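Alpha-pyrone synthesis polyketide synthase-like Pks18 (PDB 1TED) probably builds tri- and tetraketide alpha-pyrones by extending medium- and long-chain aliphatic acyl-CoA substrates with malonyl-CoA. Local coordinates at residues A154-L159 against P163-V168; A176-A181 against V199-L204; W310-G315 against Q322-L327. All blocks are in the same frame, centred on the assembly; numbering follows the deposited sequence.

How the contacts relate
All three contacts are instances of helices packing against strands in a thiolase-fold subunit, and all involve strands of the central beta structure. Contacts 1 and 2 lie in the N-terminal chalcone synthase-like half, their centres about 16 Å apart, and touch where Ile155 CD1 meets Val200 CG2 at 4.0 Å. Contact 3 belongs to the C-terminal half, its centre about 19 Å from that of contact 2 and about 35 Å from that of contact 1. The side chain of the probable nucleophile Cys175 is about 9 Å from that of Ala178 and about 10 Å from that of Ile312; that of Cys201 is about 12 Å from a bound myristic acid. Contact 1 stands away, at the subunit interface.

Contact 1. Residues A154-L159 against P163-V168; sequences AIVKEL and PSISRV
Val156 faces Ile165 and Arg167 through a single methyl group, and that methyl makes all the close approaches. With chi1 at 171°, CG1 of Val156 is anti to the backbone N, which puts CG2 beside that nitrogen and out toward the segment 163-168. There Val156 CG2 meets Ile165 CG2 at 3.7 Å, methyl against methyl, the valine and isoleucine lying alongside and pointing opposite ways. The same Val156 CG2 lies 3.9 Å from Arg167 CD, and here the arginine chain runs roughly perpendicular to the valine. The aliphatic shaft of the arginine supplies the closest approach. Of its polar end, NH1 forms a salt bridge with Asp152 in the first turn of the same helix, while NH2 is hydrogen-bonded to Thr382 OG1 of the second subunit; the arginine thus grips the helix by both carbon and charge and also reaches across the dimer interface. Leu256 of the second subunit packs on Val156 as well. In the fold, the contact closes a beta-alpha-beta unit: helix 151-159 connects strand 135-142 to its parallel neighbour 166-171, and Leu138 of the former touches both Val156 and Ile165.

Contact 2. Residues A176-A181 against V199-L204; sequences AAAMNA and VVCIEL
Ala178 and Ala181 are the residues through which helix 177-191 meets Cys201 and Val199 of strand 196-204. Just before them, Ala177 also points its CB toward the strand but packs on Ala141 of the adjacent strand 135-142 and on Ser349. Ala178 comes next and is approached by a sulfur: Cys201 SG sits 3.8 Å from Ala178 CB and equally 3.8 Å from Ala178 CA, so that it rests against the helix backbone as much as against the methyl. The sulfur reaches this place because it lies anti to the carbonyl carbon of Cys201, chi1 -58°. The CB of Met179 points away from the strand, and its side chain packs on Leu352 and Met386 of the C-terminal half. Three residues beyond Ala178, Ala181 CB meets Val199 CG1 at 3.8 Å, a plain methyl-to-methyl contact. The pairs run in reverse order along the two elements, Ala178 with Cys201 and Ala181 with Val199. With alanine at both helix positions, the backbones come close: the CA atoms of Ala178 and Cys201 are 6.5 Å apart. Val200, on the reverse of the strand, packs on Ser121 of helix 102-125. A buried helix that follows the probable nucleophile Cys175, sandwiched between sheets with further helices outside, belongs to the central layer of the five-layered alpha-beta-alpha-beta-alpha thiolase fold.

Contact 3. Residues W310-G315 against Q322-L327; sequences WAIHPG and QSVRSL
In the C-terminal half of this thiolase-fold subunit, helix 317-327 covers the short edge strand 310-312, bringing Ser323, Val324 and Leu327 against Ile312 and Trp310. The strand and the helix segment 322-327 are inclined at 137° between their N-to-C directions, with their axes 10.3 Å apart at closest approach. Ile312 has the most surface buried here and uses two branches. Its CG2 methyl touches Ser323 CB at 3.6 Å, while its CD1 reaches Val324 CG2 at 3.7 Å. Val324 stands nearly perpendicular to Ile312. Ser323 packs through its CB and the side of its OG; the hydroxyl is hydrogen-bonded to Ile319 O one turn earlier in the helix. Past the strand, His313 packs on the probable nucleophile Cys175, so the strand leads directly from this apolar patch to the active site. At the other end of the strand, Trp310 and Leu327 reach toward each other; chi1 of -75° puts CG of the tryptophan beside its own backbone N, and Leu327 CD1 lies over one face of the indole. Leu327 CD1 makes a CH-pi contact there, 3.9 Å from the centroid of the Trp310 six-membered ring and 22° off its normal, shifted toward the CE3-CZ3 edge.

Contact 1. Residues A154-L159 against P163-V168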
loop_
_atom_site.group_PDB
_atom_site.type_symbol
_atom_site.label_atom_id
_atom_site.label_comp_id
_atom_site.label_asym_id
_atom_site.label_seq_id
_atom_site.Cartn_x
_atom_site.Cartn_y
_atom_site.Cartn_z
ATOM N N ALA A 154 -11.609 -8.744 5.677
ATOM C CA ALA A 154 -12.454 -9.065 6.828
ATOM C C ALA A 154 -13.394 -7.925 7.234
ATOM O O ALA A 154 -14.491 -8.174 7.722
ATOM C CB ALA A 154 -11.583 -9.481 8.024
ATOM N N ILE A 155 -12.962 -6.680 7.046
ATOM C CA ILE A 155 -13.795 -5.525 7.374
ATOM C C ILE A 155 -15.038 -5.492 6.466
ATOM O O ILE A 155 -16.169 -5.332 6.934
ATOM C CB ILE A 155 -13.003 -4.204 7.208
ATOM C CG1 ILE A 155 -11.885 -4.131 8.262
ATOM C CG2 ILE A 155 -13.942 -3.017 7.341
ATOM C CD1 ILE A 155 -11.052 -2.844 8.242
ATOM N N VAL A 156 -14.821 -5.649 5.163
ATOM C CA VAL A 156 -15.911 -5.653 4.193
ATOM C C VAL A 156 -16.898 -6.786 4.519
ATOM O O VAL A 156 -18.115 -6.589 4.517
ATOM C CB VAL A 156 -15.354 -5.842 2.749
ATOM C CG1 VAL A 156 -16.497 -6.069 1.744
ATOM C CG2 VAL A 156 -14.533 -4.620 2.360
ATOM N N LYS A 157 -16.359 -7.970 4.794
ATOM C CA LYS A 157 -17.192 -9.120 5.120
ATOM C C LYS A 157 -17.909 -8.934 6.449
ATOM O O LYS A 157 -19.112 -9.183 6.553
ATOM C CB LYS A 157 -16.355 -10.401 5.157
ATOM C CG LYS A 157 -15.928 -10.890 3.774
ATOM C CD LYS A 157 -15.328 -12.285 3.831
ATOM C CE LYS A 157 -15.084 -12.829 2.435
ATOM N NZ LYS A 157 -14.773 -14.274 2.480
ATOM N N GLU A 158 -17.173 -8.483 7.459
ATOM C CA GLU A 158 -17.734 -8.268 8.781
ATOM C C GLU A 158 -18.798 -7.164 8.840
ATOM O O GLU A 158 -19.855 -7.349 9.444
ATOM C CB GLU A 158 -16.617 -7.927 9.759
ATOM C CG GLU A 158 -16.769 -8.607 11.088
ATOM C CD GLU A 158 -16.624 -10.101 10.957
ATOM O OE1 GLU A 158 -15.544 -10.552 10.520
ATOM O OE2 GLU A 158 -17.589 -10.823 11.285
ATOM N N LEU A 159 -18.516 -6.014 8.231
ATOM C CA LEU A 159 -19.464 -4.898 8.251
ATOM C C LEU A 159 -20.508 -4.966 7.163
ATOM O O LEU A 159 -21.388 -4.111 7.089
ATOM C CB LEU A 159 -18.747 -3.555 8.139
ATOM C CG LEU A 159 -18.130 -2.948 9.395
ATOM C CD1 LEU A 159 -17.033 -3.854 9.944
ATOM C CD2 LEU A 159 -17.569 -1.579 9.031
ATOM N N PRO A 163 -19.532 -5.943 -1.967
ATOM C CA PRO A 163 -18.503 -6.826 -2.524
ATOM C C PRO A 163 -17.679 -6.115 -3.602
ATOM O O PRO A 163 -16.569 -6.528 -3.922
ATOM C CB PRO A 163 -19.315 -7.977 -3.116
ATOM C CG PRO A 163 -20.543 -8.003 -2.250
ATOM C CD PRO A 163 -20.868 -6.550 -2.087
ATOM N N SER A 164 -18.230 -5.042 -4.155
ATOM C CA SER A 164 -17.552 -4.308 -5.214
ATOM C C SER A 164 -16.851 -3.036 -4.745
ATOM O O SER A 164 -16.481 -2.191 -5.555
ATOM C CB SER A 164 -18.554 -3.956 -6.313
ATOM O OG SER A 164 -19.557 -3.084 -5.819
ATOM N N ILE A 165 -16.668 -2.895 -3.441
ATOM C CA ILE A 165 -16.001 -1.717 -2.917
ATOM C C ILE A 165 -14.544 -1.698 -3.393
ATOM O O ILE A 165 -13.924 -2.752 -3.579
ATOM C CB ILE A 165 -16.033 -1.717 -1.379
ATOM C CG1 ILE A 165 -15.562 -0.363 -0.846
ATOM C CG2 ILE A 165 -15.180 -2.868 -0.842
ATOM C CD1 ILE A 165 -15.688 -0.222 0.661
ATOM N N SER A 166 -14.012 -0.499 -3.612
ATOM C CA SER A 166 -12.625 -0.359 -4.041
ATOM C C SER A 166 -11.764 -0.449 -2.794
ATOM O O SER A 166 -12.108 0.116 -1.754
ATOM C CB SER A 166 -12.404 0.995 -4.712
ATOM O OG SER A 166 -13.461 1.276 -5.611
ATOM N N ARG A 167 -10.651 -1.160 -2.890
ATOM C CA ARG A 167 -9.760 -1.307 -1.746
ATOM C C ARG A 167 -8.313 -1.040 -2.102
ATOM O O ARG A 167 -7.854 -1.372 -3.203
ATOM C CB ARG A 167 -9.893 -2.705 -1.142
ATOM C CG ARG A 167 -11.218 -2.924 -0.425
ATOM C CD ARG A 167 -11.381 -4.362 0.056
ATOM N NE ARG A 167 -11.686 -5.278 -1.042
ATOM C CZ ARG A 167 -10.850 -6.197 -1.515
ATOM N NH1 ARG A 167 -9.639 -6.340 -0.990
ATOM N NH2 ARG A 167 -11.230 -6.968 -2.525
ATOM N N VAL A 168 -7.606 -0.425 -1.158
ATOM C CA VAL A 168 -6.198 -0.092 -1.307
ATOM C C VAL A 168 -5.477 -0.348 0.019
ATOM O O VAL A 168 -5.850 0.197 1.055
ATOM C CB VAL A 168 -6.020 1.394 -1.695
ATOM C CG1 VAL A 168 -4.536 1.724 -1.848
ATOM C CG2 VAL A 168 -6.768 1.686 -2.985
#

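Contact 2. Residues A176-A181 against V199-L204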
loop_
_atom_site.group_PDB
_atom_site.type_symbol
_atom_site.label_atom_id
_atom_site.label_comp_id
_atom_site.label_asym_id
_atom_site.label_seq_id
_atom_site.Cartn_x
_atom_site.Cartn_y
_atom_site.Cartn_z
ATOM N N ALA A 176 3.502 8.095 9.412
ATOM C CA ALA A 176 2.746 9.106 8.670
ATOM C C ALA A 176 1.720 8.535 7.687
ATOM O O ALA A 176 1.134 9.278 6.900
ATOM C CB ALA A 176 3.718 10.039 7.925
ATOM N N ALA A 177 1.482 7.229 7.755
ATOM C CA ALA A 177 0.560 6.564 6.827
ATOM C C ALA A 177 -0.904 7.030 6.861
ATOM O O ALA A 177 -1.629 6.887 5.875
ATOM C CB ALA A 177 0.637 5.051 7.026
ATOM N N ALA A 178 -1.350 7.583 7.982
ATOM C CA ALA A 178 -2.724 8.050 8.048
ATOM C C ALA A 178 -2.909 9.158 7.027
ATOM O O ALA A 178 -3.987 9.292 6.454
ATOM C CB ALA A 178 -3.057 8.558 9.440
ATOM N N MET A 179 -1.858 9.944 6.793
ATOM C CA MET A 179 -1.919 11.036 5.817
ATOM C C MET A 179 -1.960 10.547 4.363
ATOM O O MET A 179 -2.709 11.095 3.548
ATOM C CB MET A 179 -0.735 11.993 5.994
ATOM C CG MET A 179 -0.763 12.804 7.292
ATOM S SD MET A 179 -2.215 13.867 7.443
ATOM C CE MET A 179 -3.331 12.829 8.366
ATOM N N ASN A 180 -1.158 9.530 4.036
ATOM C CA ASN A 180 -1.129 8.977 2.676
ATOM C C ASN A 180 -2.486 8.330 2.409
ATOM O O ASN A 180 -3.056 8.466 1.322
ATOM C CB ASN A 180 -0.034 7.906 2.532
ATOM C CG ASN A 180 1.368 8.446 2.798
ATOM O OD1 ASN A 180 1.979 9.092 1.944
ATOM N ND2 ASN A 180 1.880 8.183 3.994
ATOM N N ALA A 181 -2.993 7.629 3.422
ATOM C CA ALA A 181 -4.278 6.952 3.329
ATOM C C ALA A 181 -5.398 7.986 3.156
ATOM O O ALA A 181 -6.226 7.881 2.245
ATOM C CB ALA A 181 -4.508 6.105 4.588
ATOM N N VAL A 199 -11.355 4.877 5.999
ATOM C CA VAL A 199 -9.913 4.776 6.209
ATOM C C VAL A 199 -9.650 4.080 7.539
ATOM O O VAL A 199 -10.221 4.440 8.569
ATOM C CB VAL A 199 -9.238 6.172 6.202
ATOM C CG1 VAL A 199 -7.752 6.040 6.499
ATOM C CG2 VAL A 199 -9.410 6.803 4.849
ATOM N N VAL A 200 -8.784 3.076 7.514
ATOM C CA VAL A 200 -8.492 2.321 8.717
ATOM C C VAL A 200 -6.995 2.133 8.919
ATOM O O VAL A 200 -6.298 1.597 8.056
ATOM C CB VAL A 200 -9.202 0.926 8.669
ATOM C CG1 VAL A 200 -8.906 0.129 9.917
ATOM C CG2 VAL A 200 -10.706 1.110 8.530
ATOM N N CYS A 201 -6.505 2.609 10.059
ATOM C CA CYS A 201 -5.104 2.470 10.413
ATOM C C CYS A 201 -5.090 1.528 11.614
ATOM O O CYS A 201 -5.758 1.773 12.614
ATOM C CB CYS A 201 -4.508 3.831 10.766
ATOM S SG CYS A 201 -4.626 5.063 9.439
ATOM N N ILE A 202 -4.348 0.436 11.498
ATOM C CA ILE A 202 -4.281 -0.558 12.561
ATOM C C ILE A 202 -2.816 -0.881 12.809
ATOM O O ILE A 202 -2.085 -1.271 11.898
ATOM C CB ILE A 202 -5.054 -1.845 12.153
ATOM C CG1 ILE A 202 -4.830 -2.956 13.181
ATOM C CG2 ILE A 202 -4.626 -2.289 10.763
ATOM C CD1 ILE A 202 -5.668 -2.817 14.438
ATOM N N GLU A 203 -2.379 -0.720 14.046
ATOM C CA GLU A 203 -0.987 -0.966 14.337
ATOM C C GLU A 203 -0.831 -1.851 15.562
ATOM O O GLU A 203 -1.289 -1.517 16.659
ATOM C CB GLU A 203 -0.280 0.380 14.514
ATOM C CG GLU A 203 1.033 0.518 13.753
ATOM C CD GLU A 203 0.887 0.541 12.229
ATOM O OE1 GLU A 203 0.329 1.521 11.686
ATOM O OE2 GLU A 203 1.344 -0.418 11.576
ATOM N N LEU A 204 -0.198 -2.999 15.350
ATOM C CA LEU A 204 0.033 -3.976 16.404
ATOM C C LEU A 204 1.514 -4.258 16.589
ATOM O O LEU A 204 2.037 -5.259 16.090
ATOM C CB LEU A 204 -0.695 -5.281 16.075
ATOM C CG LEU A 204 -2.102 -5.445 16.648
ATOM C CD1 LEU A 204 -2.904 -4.187 16.434
ATOM C CD2 LEU A 204 -2.773 -6.652 15.992
#

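Contact 3. Residues W310-G315 against Q322-L327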
loop_
_atom_site.group_PDB
_atom_site.type_symbol
_atom_site.label_atom_id
_atom_site.label_comp_id
_atom_site.label_asym_id
_atom_site.label_seq_id
_atom_site.Cartn_x
_atom_site.Cartn_y
_atom_site.Cartn_z
ATOM N N TRP A 310 -2.038 22.067 17.036
ATOM C CA TRP A 310 -0.926 21.500 16.322
ATOM C C TRP A 310 -0.970 20.013 16.636
ATOM O O TRP A 310 -0.599 19.582 17.725
ATOM C CB TRP A 310 0.388 22.128 16.781
ATOM C CG TRP A 310 0.577 23.526 16.247
ATOM C CD1 TRP A 310 0.275 24.701 16.879
ATOM C CD2 TRP A 310 1.066 23.888 14.947
ATOM N NE1 TRP A 310 0.544 25.766 16.056
ATOM C CE2 TRP A 310 1.030 25.295 14.863
ATOM C CE3 TRP A 310 1.529 23.156 13.845
ATOM C CZ2 TRP A 310 1.442 25.990 13.718
ATOM C CZ3 TRP A 310 1.937 23.849 12.702
ATOM C CH2 TRP A 310 1.890 25.252 12.653
ATOM N N ALA A 311 -1.473 19.238 15.684
ATOM C CA ALA A 311 -1.561 17.789 15.844
ATOM C C ALA A 311 -0.238 17.191 15.382
ATOM O O ALA A 311 -0.113 16.670 14.266
ATOM C CB ALA A 311 -2.736 17.226 15.019
ATOM N N ILE A 312 0.758 17.292 16.253
ATOM C CA ILE A 312 2.084 16.779 15.969
ATOM C C ILE A 312 2.139 15.298 16.293
ATOM O O ILE A 312 1.787 14.891 17.397
ATOM C CB ILE A 312 3.141 17.513 16.815
ATOM C CG1 ILE A 312 3.115 19.012 16.484
ATOM C CG2 ILE A 312 4.517 16.893 16.582
ATOM C CD1 ILE A 312 4.018 19.855 17.360
ATOM N N HIS A 313 2.572 14.488 15.333
ATOM C CA HIS A 313 2.664 13.061 15.577
ATOM C C HIS A 313 3.438 12.783 16.864
ATOM O O HIS A 313 4.625 13.094 16.961
ATOM C CB HIS A 313 3.365 12.339 14.434
ATOM C CG HIS A 313 3.652 10.907 14.748
ATOM N ND1 HIS A 313 2.649 9.988 14.978
ATOM C CD2 HIS A 313 4.815 10.268 15.014
ATOM C CE1 HIS A 313 3.181 8.848 15.382
ATOM N NE2 HIS A 313 4.494 8.993 15.413
ATOM N N PRO A 314 2.773 12.178 17.862
ATOM C CA PRO A 314 3.427 11.865 19.138
ATOM C C PRO A 314 4.257 10.589 19.081
ATOM O O PRO A 314 3.960 9.614 19.760
ATOM C CB PRO A 314 2.255 11.771 20.107
ATOM C CG PRO A 314 1.154 11.223 19.242
ATOM C CD PRO A 314 1.316 11.955 17.938
ATOM N N GLY A 315 5.315 10.612 18.277
ATOM C CA GLY A 315 6.165 9.447 18.127
ATOM C C GLY A 315 7.113 9.231 19.283
ATOM O O GLY A 315 7.682 8.150 19.429
ATOM N N GLN A 322 11.375 18.519 19.076
ATOM C CA GLN A 322 11.954 19.207 17.928
ATOM C C GLN A 322 10.923 19.795 16.981
ATOM O O GLN A 322 11.190 20.808 16.326
ATOM C CB GLN A 322 12.895 18.268 17.168
ATOM C CG GLN A 322 14.128 17.842 17.973
ATOM C CD GLN A 322 14.880 19.034 18.579
ATOM O OE1 GLN A 322 15.035 20.076 17.941
ATOM N NE2 GLN A 322 15.357 18.872 19.810
ATOM N N SER A 323 9.748 19.176 16.903
ATOM C CA SER A 323 8.702 19.699 16.030
ATOM C C SER A 323 8.277 21.060 16.563
ATOM O O SER A 323 8.111 22.007 15.798
ATOM C CB SER A 323 7.489 18.753 15.986
ATOM O OG SER A 323 7.791 17.573 15.256
ATOM N N VAL A 324 8.115 21.155 17.879
ATOM C CA VAL A 324 7.712 22.412 18.501
ATOM C C VAL A 324 8.800 23.495 18.396
ATOM O O VAL A 324 8.497 24.674 18.148
ATOM C CB VAL A 324 7.333 22.193 19.990
ATOM C CG1 VAL A 324 7.184 23.527 20.701
ATOM C CG2 VAL A 324 6.023 21.418 20.079
ATOM N N ARG A 325 10.062 23.108 18.576
ATOM C CA ARG A 325 11.139 24.086 18.486
ATOM C C ARG A 325 11.234 24.612 17.053
ATOM O O ARG A 325 11.340 25.822 16.825
ATOM C CB ARG A 325 12.477 23.470 18.920
ATOM C CG ARG A 325 13.606 24.488 19.017
ATOM C CD ARG A 325 14.827 23.921 19.710
ATOM N NE ARG A 325 15.425 22.827 18.957
ATOM C CZ ARG A 325 16.486 22.948 18.167
ATOM N NH1 ARG A 325 17.077 24.131 18.025
ATOM N NH2 ARG A 325 16.955 21.884 17.523
ATOM N N SER A 326 11.166 23.690 16.095
ATOM C CA SER A 326 11.239 24.023 14.679
ATOM C C SER A 326 10.217 25.109 14.341
ATOM O O SER A 326 10.519 26.057 13.619
ATOM C CB SER A 326 10.978 22.764 13.834
ATOM O OG SER A 326 11.210 22.987 12.448
ATOM N N LEU A 327 9.011 24.965 14.880
ATOM C CA LEU A 327 7.941 25.926 14.639
ATOM C C LEU A 327 8.052 27.197 15.480
ATOM O O LEU A 327 7.414 28.199 15.171
ATOM C CB LEU A 327 6.586 25.269 14.916
ATOM C CG LEU A 327 6.194 24.062 14.059
ATOM C CD1 LEU A 327 5.021 23.333 14.718
ATOM C CD2 LEU A 327 5.850 24.523 12.653
#